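Local coordinates for sulfur oxidation protein soxB (Thermus thermophilus, PDB 2WDD) that hydrolyses a sulfur–sulfur bond in the Sox sulfur oxidation pathway, acting on cysteine S-thiosulfonate and carrying a two-manganese centre, at residues R72-E77 with D289-P294; K299-A304 with A325-R330. One frame throughout, in Å; residues are numbered along the deposited sequence. Where two conformers were deposited one is given.

Interaction 1: R72-E77 with D289-P294; sequences RYYGVE and DLTPRP
P292 sets its CD over the centre of one face of the Y74 ring, 3.4 Å from the ring centroid and only 2° off its normal, an almost ideal CH-pi contact. The opposite face carries CD2 of the neighbouring Y73, also above the centre, so the phenol is clamped between a proline methylene and a ring edge. Packing continues outward: R293 CB lies 3.9 Å from Y74 CD1, and T291 CG2 is a van der Waals neighbour of Y74 OH at 3.7 Å.

The polar contacts are mostly water-mediated. A water lying in the ring plane at its edge, 2.7 Å from Y74 OH, donates to R293 O. A second water, 2.8 Å from Y74 OH, donates to L290 O. These bridges tie the buried phenol to two backbone carbonyls of the loop. A weak direct bond runs from R293 NE to Y74 O (3.4 Å, 142°), made by the extended arginine near its guanidinium plane.

The helix 67-74 ends here in a Schellman motif, with G75 at positive phi. Helix 81-86 packs on V76 and P292 through L86, while T291 OG1 bonds A304 N of strand 300-304, anchoring the loop to that sheet.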
loop_
_atom_site.group_PDB
_atom_site.type_symbol
_atom_site.label_atom_id
_atom_site.label_comp_id
_atom_site.label_asym_id
_atom_site.label_seq_id
_atom_site.Cartn_x
_atom_site.Cartn_y
_atom_site.Cartn_z
ATOM N N ARG A 72 -7.873 19.238 8.202
ATOM C CA ARG A 72 -7.827 20.059 9.406
ATOM C C ARG A 72 -6.673 19.663 10.318
ATOM O O ARG A 72 -5.980 20.519 10.880
ATOM C CB ARG A 72 -9.149 19.951 10.164
ATOM C CG ARG A 72 -10.312 20.594 9.433
ATOM C CD ARG A 72 -11.525 20.696 10.347
ATOM N NE ARG A 72 -12.106 19.395 10.679
ATOM C CZ ARG A 72 -13.124 18.838 10.021
ATOM N NH1 ARG A 72 -13.648 19.455 8.973
ATOM N NH2 ARG A 72 -13.624 17.668 10.422
ATOM N N TYR A 73 -6.480 18.355 10.485
ATOM C CA TYR A 73 -5.433 17.858 11.372
ATOM C C TYR A 73 -4.060 18.413 11.021
ATOM O O TYR A 73 -3.286 18.792 11.897
ATOM C CB TYR A 73 -5.407 16.327 11.336
ATOM C CG TYR A 73 -4.446 15.693 12.315
ATOM C CD1 TYR A 73 -4.892 15.219 13.552
ATOM C CD2 TYR A 73 -3.109 15.514 11.991
ATOM C CE1 TYR A 73 -4.018 14.610 14.440
ATOM C CE2 TYR A 73 -2.238 14.909 12.873
ATOM C CZ TYR A 73 -2.688 14.479 14.097
ATOM O OH TYR A 73 -1.812 13.853 14.969
ATOM N N TYR A 74 -3.767 18.459 9.726
ATOM C CA TYR A 74 -2.477 18.924 9.243
ATOM C C TYR A 74 -2.460 20.390 8.816
ATOM O O TYR A 74 -1.439 20.885 8.357
ATOM C CB TYR A 74 -2.002 18.019 8.100
ATOM C CG TYR A 74 -1.639 16.640 8.592
ATOM C CD1 TYR A 74 -0.505 16.448 9.382
ATOM C CD2 TYR A 74 -2.441 15.542 8.319
ATOM C CE1 TYR A 74 -0.167 15.201 9.853
ATOM C CE2 TYR A 74 -2.121 14.282 8.809
ATOM C CZ TYR A 74 -0.978 14.121 9.577
ATOM O OH TYR A 74 -0.646 12.872 10.052
ATOM N N GLY A 75 -3.591 21.079 8.942
ATOM C CA GLY A 75 -3.632 22.478 8.555
ATOM C C GLY A 75 -3.429 22.697 7.069
ATOM O O GLY A 75 -2.843 23.698 6.645
ATOM N N VAL A 76 -3.914 21.754 6.271
ATOM C CA VAL A 76 -3.803 21.831 4.818
ATOM C C VAL A 76 -5.034 22.494 4.238
ATOM O O VAL A 76 -6.170 22.102 4.537
ATOM C CB VAL A 76 -3.562 20.435 4.231
ATOM C CG1 VAL A 76 -3.528 20.478 2.692
ATOM C CG2 VAL A 76 -2.261 19.891 4.777
ATOM N N GLU A 77 -4.803 23.520 3.426
ATOM C CA GLU A 77 -5.905 24.246 2.826
ATOM C C GLU A 77 -6.595 23.445 1.731
ATOM O O GLU A 77 -5.951 22.761 0.925
ATOM C CB GLU A 77 -5.443 25.606 2.300
ATOM C CG GLU A 77 -4.986 26.557 3.396
ATOM C CD GLU A 77 -5.494 27.969 3.195
ATOM O OE1 GLU A 77 -5.157 28.576 2.158
ATOM O OE2 GLU A 77 -6.221 28.477 4.076
ATOM N N ASP A 289 0.016 5.359 4.267
ATOM C CA ASP A 289 -0.397 6.606 4.914
ATOM C C ASP A 289 0.327 7.841 4.386
ATOM O O ASP A 289 1.364 7.739 3.714
ATOM C CB ASP A 289 -0.153 6.486 6.421
ATOM C CG ASP A 289 -1.120 5.525 7.090
ATOM O OD1 ASP A 289 -2.340 5.720 6.914
ATOM O OD2 ASP A 289 -0.682 4.595 7.797
ATOM N N LEU A 290 -0.216 9.012 4.737
ATOM C CA LEU A 290 0.404 10.304 4.425
ATOM C C LEU A 290 0.502 11.102 5.723
ATOM O O LEU A 290 -0.475 11.185 6.475
ATOM C CB LEU A 290 -0.427 11.099 3.404
ATOM C CG LEU A 290 -0.141 10.753 1.937
ATOM C CD1 LEU A 290 -1.326 11.131 1.060
ATOM C CD2 LEU A 290 1.146 11.436 1.459
ATOM N N THR A 291 1.685 11.655 5.996
ATOM C CA THR A 291 1.905 12.458 7.204
ATOM C C THR A 291 2.629 13.763 6.836
ATOM O O THR A 291 3.857 13.834 6.875
ATOM C CB THR A 291 2.733 11.691 8.253
ATOM O OG1 THR A 291 3.961 11.248 7.665
ATOM C CG2 THR A 291 1.962 10.501 8.778
ATOM N N PRO A 292 1.873 14.813 6.478
ATOM C CA PRO A 292 2.474 16.098 6.104
ATOM C C PRO A 292 3.351 16.690 7.201
ATOM O O PRO A 292 4.295 17.430 6.913
ATOM C CB PRO A 292 1.259 16.973 5.824
ATOM C CG PRO A 292 0.236 15.981 5.287
ATOM C CD PRO A 292 0.430 14.771 6.186
ATOM N N ARG A 293 3.062 16.309 8.443
ATOM C CA ARG A 293 3.856 16.705 9.602
ATOM C C ARG A 293 4.150 15.378 10.296
ATOM O O ARG A 293 3.291 14.489 10.312
ATOM C CB ARG A 293 3.039 17.608 10.530
ATOM C CG ARG A 293 2.597 18.909 9.890
ATOM C CD ARG A 293 1.999 19.848 10.929
ATOM N NE ARG A 293 1.288 20.970 10.319
ATOM C CZ ARG A 293 1.862 22.111 9.951
ATOM N NH1 ARG A 293 3.167 22.282 10.112
ATOM N NH2 ARG A 293 1.132 23.082 9.418
ATOM N N PRO A 294 5.358 15.216 10.861
ATOM C CA PRO A 294 5.703 13.938 11.496
ATOM C C PRO A 294 4.864 13.668 12.740
ATOM O O PRO A 294 4.412 14.593 13.430
ATOM C CB PRO A 294 7.183 14.108 11.855
ATOM C CG PRO A 294 7.325 15.610 12.073
ATOM C CD PRO A 294 6.417 16.233 11.037
HETATM O O HOH W 1 1.402 13.009 11.789
HETATM O O HOH W 2 -1.978 10.736 8.761
#

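Interaction 2: K299-A304 with A325-R330; sequences KTWIVA and ANLRVR
One face of the W301 indole receives L327 CD2, which stands 3.6 Å from the centroid of the five-membered ring and 12° off its normal, a CH-pi contact displaced from the middle of the bicycle. The methyl is nearest NE1, at 3.5 Å, whereas the other branch, CD1, leans against W301 CB and CG. P294 meets the six-membered ring from the same side, near CE3, and R296 makes a cation-pi contact with the indole. A second flat group, the R330 guanidinium, has R328 CG 3.6 Å above one face, off its centre, and its NH1 holds V329 O (2.8 Å); the oxygen is close to the guanidinium plane, but NH1 comes from above the carbonyl plane, 44° out of it.

Both L327 branches reach the indole because its CG is set between the backbone N and the carbonyl carbon (chi1 76°). Further along, V303 and V329 adopt matching rotamers, each with CG2 beside its own backbone N, and these two methyls meet at 3.8 Å. With an alanine here instead of W301, the L327 methyls would probably lose the surface they rest on, and R296 its aromatic partner.

The strands run in roughly the same direction, their nearest CA atoms being 8.0 Å (V303 and V329) and 9.0 Å (W301 and L327) apart. Strand 300-304 belongs to one sheet and 323-333 edges the other, an interface consistent with the alpha/beta/beta/alpha sandwich of metallophosphoesterases. With no hydrogen bond between the segments, the hold here rests on the fit of W301 on L327 and V303 on V329, and is probably sensitive to side-chain shape.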
loop_
_atom_site.group_PDB
_atom_site.type_symbol
_atom_site.label_atom_id
_atom_site.label_comp_id
_atom_site.label_asym_id
_atom_site.label_seq_id
_atom_site.Cartn_x
_atom_site.Cartn_y
_atom_site.Cartn_z
ATOM N N LYS A 299 9.666 8.977 22.061
ATOM C CA LYS A 299 10.783 9.841 21.703
ATOM C C LYS A 299 11.139 9.649 20.225
ATOM O O LYS A 299 12.285 9.840 19.817
ATOM C CB LYS A 299 11.994 9.488 22.571
ATOM C CG LYS A 299 11.774 9.735 24.057
ATOM C CD LYS A 299 11.426 11.189 24.318
ATOM C CE LYS A 299 10.896 11.393 25.727
ATOM N NZ LYS A 299 10.815 12.839 26.081
ATOM N N THR A 300 10.143 9.282 19.422
ATOM C CA THR A 300 10.371 9.005 18.007
ATOM C C THR A 300 9.471 9.842 17.109
ATOM O O THR A 300 8.310 10.060 17.433
ATOM C CB THR A 300 10.068 7.513 17.737
ATOM O OG1 THR A 300 10.872 6.695 18.595
ATOM C CG2 THR A 300 10.279 7.138 16.267
ATOM N N TRP A 301 9.993 10.238 15.951
ATOM C CA TRP A 301 9.182 10.889 14.921
ATOM C C TRP A 301 8.833 9.804 13.899
ATOM O O TRP A 301 9.686 8.988 13.556
ATOM C CB TRP A 301 9.983 11.965 14.189
ATOM C CG TRP A 301 10.239 13.177 15.028
ATOM C CD1 TRP A 301 11.436 13.570 15.555
ATOM C CD2 TRP A 301 9.272 14.140 15.457
ATOM N NE1 TRP A 301 11.270 14.725 16.285
ATOM C CE2 TRP A 301 9.955 15.103 16.229
ATOM C CE3 TRP A 301 7.899 14.289 15.257
ATOM C CZ2 TRP A 301 9.304 16.186 16.824
ATOM C CZ3 TRP A 301 7.255 15.378 15.835
ATOM C CH2 TRP A 301 7.960 16.306 16.610
ATOM N N ILE A 302 7.619 9.847 13.357
ATOM C CA ILE A 302 7.182 8.875 12.349
ATOM C C ILE A 302 6.700 9.610 11.102
ATOM O O ILE A 302 5.904 10.559 11.195
ATOM C CB ILE A 302 6.067 7.984 12.915
ATOM C CG1 ILE A 302 6.591 7.195 14.124
ATOM C CG2 ILE A 302 5.550 7.014 11.841
ATOM C CD1 ILE A 302 5.533 6.341 14.808
ATOM N N VAL A 303 7.220 9.210 9.942
ATOM C CA VAL A 303 6.824 9.793 8.661
ATOM C C VAL A 303 6.402 8.643 7.748
ATOM O O VAL A 303 7.170 7.706 7.539
ATOM C CB VAL A 303 7.980 10.582 8.037
ATOM C CG1 VAL A 303 7.646 11.027 6.621
ATOM C CG2 VAL A 303 8.335 11.774 8.935
ATOM N N ALA A 304 5.190 8.718 7.200
ATOM C CA ALA A 304 4.664 7.665 6.328
ATOM C C ALA A 304 5.157 7.788 4.891
ATOM O O ALA A 304 5.435 8.887 4.414
ATOM C CB ALA A 304 3.140 7.662 6.360
ATOM N N ALA A 325 18.084 16.287 16.561
ATOM C CA ALA A 325 17.741 17.490 17.315
ATOM C C ALA A 325 16.446 18.088 16.795
ATOM O O ALA A 325 15.574 18.503 17.565
ATOM C CB ALA A 325 18.879 18.518 17.222
ATOM N N ASN A 326 16.323 18.135 15.477
ATOM C CA ASN A 326 15.125 18.667 14.864
ATOM C C ASN A 326 15.025 18.146 13.436
ATOM O O ASN A 326 15.980 17.585 12.901
ATOM C CB ASN A 326 15.147 20.198 14.878
ATOM C CG ASN A 326 13.771 20.797 15.123
ATOM O OD1 ASN A 326 12.758 20.238 14.705
ATOM N ND2 ASN A 326 13.727 21.943 15.802
ATOM N N LEU A 327 13.862 18.326 12.826
ATOM C CA LEU A 327 13.672 17.862 11.458
ATOM C C LEU A 327 12.638 18.676 10.719
ATOM O O LEU A 327 11.745 19.276 11.322
ATOM C CB LEU A 327 13.259 16.385 11.441
ATOM C CG LEU A 327 11.810 16.053 11.822
ATOM C CD1 LEU A 327 11.580 14.538 11.660
ATOM C CD2 LEU A 327 11.500 16.500 13.232
ATOM N N ARG A 328 12.749 18.670 9.401
ATOM C CA ARG A 328 11.780 19.321 8.547
ATOM C C ARG A 328 11.232 18.246 7.609
ATOM O O ARG A 328 11.993 17.544 6.956
ATOM C CB ARG A 328 12.420 20.444 7.739
ATOM C CG ARG A 328 11.411 21.218 6.907
ATOM C CD ARG A 328 12.075 22.283 6.054
ATOM N NE ARG A 328 12.941 21.700 5.033
ATOM C CZ ARG A 328 13.731 22.404 4.227
ATOM N NH1 ARG A 328 13.753 23.730 4.301
ATOM N NH2 ARG A 328 14.489 21.779 3.338
ATOM N N VAL A 329 9.913 18.114 7.566
ATOM C CA VAL A 329 9.270 17.108 6.732
ATOM C C VAL A 329 8.423 17.817 5.695
ATOM O O VAL A 329 7.634 18.712 6.025
ATOM C CB VAL A 329 8.365 16.196 7.593
ATOM C CG1 VAL A 329 7.539 15.262 6.712
ATOM C CG2 VAL A 329 9.185 15.422 8.629
ATOM N N ARG A 330 8.576 17.419 4.438
ATOM C CA ARG A 330 7.765 17.970 3.374
ATOM C C ARG A 330 7.295 16.848 2.472
ATOM O O ARG A 330 8.102 16.073 1.977
ATOM C CB ARG A 330 8.540 18.995 2.550
ATOM C CG ARG A 330 8.867 20.265 3.321
ATOM C CD ARG A 330 7.608 21.059 3.644
ATOM N NE ARG A 330 7.932 22.340 4.275
ATOM C CZ ARG A 330 8.007 22.515 5.589
ATOM N NH1 ARG A 330 7.773 21.497 6.404
ATOM N NH2 ARG A 330 8.314 23.707 6.090
#

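In the fold
Interaction 1 closes before interaction 2 opens along the chain, and their centres lie 13 Å apart on the same side of the molecule's centre. Strand 300-304 connects them: it follows the 289-294 loop after the short strand 295-297, and the loop folds back onto it, D289 packing on A304. Interaction 1 thereby fixes the end of helix 67-74 to the sheet that holds strand 300-304, while interaction 2 packs that sheet against strand 323-333 of the other. The loop begins just after the manganese ligand H288, whose side chain is about 8 Å from that of L290, and interaction 1 probably helps to hold the chain that leads away from this metal ligand.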